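Local coordinates for protein extracellular ligand-binding receptor (Rhodopseudomonas palustris, PDB 3SG0) that binds aromatic acids such as benzoylformate (phenylglyoxylate), probably in the periplasm for delivery to an ABC transporter, at residues A[194-199]-A[220-225]. Sequence-based numbering, arbitrary orientation.
Sequences EVYARS and IASAGT. With 173 (benzoyl-formic acid), chain B.
Tyr196, the last residue of strand 189-196, meets Ser222, the first residue after strand 217-221. These strands belong to the parallel sheet of one lobe of a periplasmic binding protein, and strand 161-167 lies between them. The tight part of the contact is a buried pair of hydroxyls. Ser222 OG donates a hydrogen bond to Tyr196 OH at 2.7 Å. The tyrosine CG sits between its backbone N and carbonyl carbon (chi1 74°), and from there the ring carries its hydroxyl across to the serine. Tyr196 OH also hydrogen-bonds to Pro226 O, just after segment 220-225. The ring meets Phe167 at about 55° and touches Pro230 of helix 228-236. A phenylalanine here would probably keep much of this packing but leave Ser222 OG and Pro226 O without their shared hydroxyl partner.

The other part, at the ligand pocket, is looser and water-mediated. Arg198 runs extended from CG to NE and brings its guanidinium to the bound benzoylformate. Arg198 NH2 donates to carboxylate O1A of the ligand at 2.8 Å, and Arg198 NH1 to its keto O2 at 3.2 Å. Asp169 forms a salt bridge with NH2 and probably helps to hold the guanidinium in place. Thr99 and Ala121 also bond to the ligand. Direct contact between the segments is slight here, with Arg198 NH1 4.1 Å from Ala223 CB. A water at the guanidinium edge, in its plane, bridges the two segments: it accepts from Arg198 NH1 at 3.0 Å and donates to Ala223 O at 2.9 Å.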
loop_
_atom_site.group_PDB
_atom_site.type_symbol
_atom_site.label_atom_id
_atom_site.label_comp_id
_atom_site.label_asym_id
_atom_site.label_seq_id
_atom_site.Cartn_x
_atom_site.Cartn_y
_atom_site.Cartn_z
ATOM N N GLU A 194 -20.941 7.538 -2.814
ATOM C CA GLU A 194 -21.392 6.527 -1.863
ATOM C C GLU A 194 -20.200 5.994 -1.098
ATOM O O GLU A 194 -19.083 5.915 -1.634
ATOM C CB GLU A 194 -22.113 5.387 -2.578
ATOM C CG GLU A 194 -23.422 5.807 -3.232
ATOM C CD GLU A 194 -24.417 6.370 -2.238
ATOM O OE1 GLU A 194 -24.701 5.703 -1.227
ATOM O OE2 GLU A 194 -24.918 7.491 -2.466
ATOM N N VAL A 195 -20.438 5.611 0.151
ATOM C CA VAL A 195 -19.382 5.064 0.985
ATOM C C VAL A 195 -19.867 3.833 1.747
ATOM O O VAL A 195 -21.071 3.617 1.909
ATOM C CB VAL A 195 -18.827 6.119 1.982
ATOM C CG1 VAL A 195 -18.211 7.302 1.234
ATOM C CG2 VAL A 195 -19.900 6.578 2.957
ATOM N N TYR A 196 -18.916 3.029 2.208
ATOM C CA TYR A 196 -19.211 1.904 3.077
ATOM C C TYR A 196 -18.043 1.661 4.001
ATOM O O TYR A 196 -16.920 2.102 3.726
ATOM C CB TYR A 196 -19.578 0.644 2.291
ATOM C CG TYR A 196 -18.476 -0.117 1.572
ATOM C CD1 TYR A 196 -18.178 -1.432 1.928
ATOM C CD2 TYR A 196 -17.811 0.433 0.482
ATOM C CE1 TYR A 196 -17.220 -2.168 1.248
ATOM C CE2 TYR A 196 -16.848 -0.294 -0.205
ATOM C CZ TYR A 196 -16.563 -1.594 0.179
ATOM O OH TYR A 196 -15.613 -2.314 -0.526
ATOM N N ALA A 197 -18.315 0.978 5.109
ATOM C CA ALA A 197 -17.279 0.620 6.061
ATOM C C ALA A 197 -16.705 -0.745 5.704
ATOM O O ALA A 197 -17.393 -1.591 5.139
ATOM C CB ALA A 197 -17.822 0.632 7.471
ATOM N N ARG A 198 -15.432 -0.954 6.021
ATOM C CA ARG A 198 -14.714 -2.120 5.501
ATOM C C ARG A 198 -15.374 -3.460 5.817
ATOM O O ARG A 198 -15.333 -4.377 4.991
ATOM C CB ARG A 198 -13.245 -2.123 5.950
ATOM C CG ARG A 198 -12.476 -0.872 5.566
ATOM C CD ARG A 198 -10.956 -1.113 5.502
ATOM N NE ARG A 198 -10.265 0.141 5.216
ATOM C CZ ARG A 198 -9.107 0.266 4.576
ATOM N NH1 ARG A 198 -8.439 -0.795 4.132
ATOM N NH2 ARG A 198 -8.621 1.482 4.376
ATOM N N SER A 199 -15.982 -3.587 6.997
ATOM C CA SER A 199 -16.582 -4.864 7.380
ATOM C C SER A 199 -18.065 -5.006 7.050
ATOM O O SER A 199 -18.676 -6.012 7.402
ATOM C CB SER A 199 -16.364 -5.162 8.866
ATOM O OG SER A 199 -14.992 -5.373 9.135
ATOM N N ILE A 220 -14.622 2.120 -7.799
ATOM C CA ILE A 220 -14.669 1.593 -6.442
ATOM C C ILE A 220 -13.323 1.860 -5.766
ATOM O O ILE A 220 -12.280 1.462 -6.297
ATOM C CB ILE A 220 -14.939 0.070 -6.458
ATOM C CG1 ILE A 220 -16.272 -0.222 -7.159
ATOM C CG2 ILE A 220 -14.904 -0.496 -5.032
ATOM C CD1 ILE A 220 -16.516 -1.693 -7.425
ATOM N N ALA A 221 -13.347 2.528 -4.611
ATOM C CA ALA A 221 -12.132 2.789 -3.842
ATOM C C ALA A 221 -12.146 1.934 -2.578
ATOM O O ALA A 221 -12.745 2.297 -1.561
ATOM C CB ALA A 221 -12.006 4.265 -3.495
ATOM N N SER A 222 -11.478 0.792 -2.653
ATOM C CA SER A 222 -11.537 -0.225 -1.615
ATOM C C SER A 222 -10.218 -0.996 -1.582
ATOM O O SER A 222 -9.300 -0.709 -2.355
ATOM C CB SER A 222 -12.722 -1.150 -1.905
ATOM O OG SER A 222 -12.896 -2.120 -0.892
ATOM N N ALA A 223 -10.110 -1.966 -0.683
ATOM C CA ALA A 223 -8.874 -2.728 -0.556
ATOM C C ALA A 223 -9.150 -4.064 0.103
ATOM O O ALA A 223 -10.057 -4.181 0.945
ATOM C CB ALA A 223 -7.845 -1.966 0.244
ATOM N N GLY A 224 -8.346 -5.062 -0.245
ATOM C CA GLY A 224 -8.497 -6.385 0.326
ATOM C C GLY A 224 -9.763 -7.078 -0.130
ATOM O O GLY A 224 -10.398 -6.688 -1.113
ATOM N N THR A 225 -10.143 -8.116 0.600
ATOM C CA THR A 225 -11.330 -8.859 0.223
ATOM C C THR A 225 -12.644 -8.064 0.295
ATOM O O THR A 225 -13.556 -8.377 -0.453
ATOM C CB THR A 225 -11.416 -10.225 0.937
ATOM O OG1 THR A 225 -11.211 -10.048 2.341
ATOM C CG2 THR A 225 -10.335 -11.153 0.405
HETATM O O1B 173 B . -3.977 2.306 2.816
HETATM C C1 173 B . -4.910 1.563 2.967
HETATM O O1A 173 B . -5.912 1.778 3.906
HETATM C C2 173 B . -5.175 0.463 1.974
HETATM O O2 173 B . -6.228 -0.100 1.961
HETATM C C1G 173 B . -4.050 0.078 1.065
HETATM C C2D 173 B . -2.652 -0.100 1.649
HETATM C C2E 173 B . -1.496 -0.465 0.740
HETATM C C3 173 B . -1.751 -0.634 -0.756
HETATM C C1E 173 B . -3.173 -0.443 -1.318
HETATM C C1D 173 B . -4.337 -0.093 -0.415
HETATM O O HOH W 1 -9.405 -3.635 3.730
#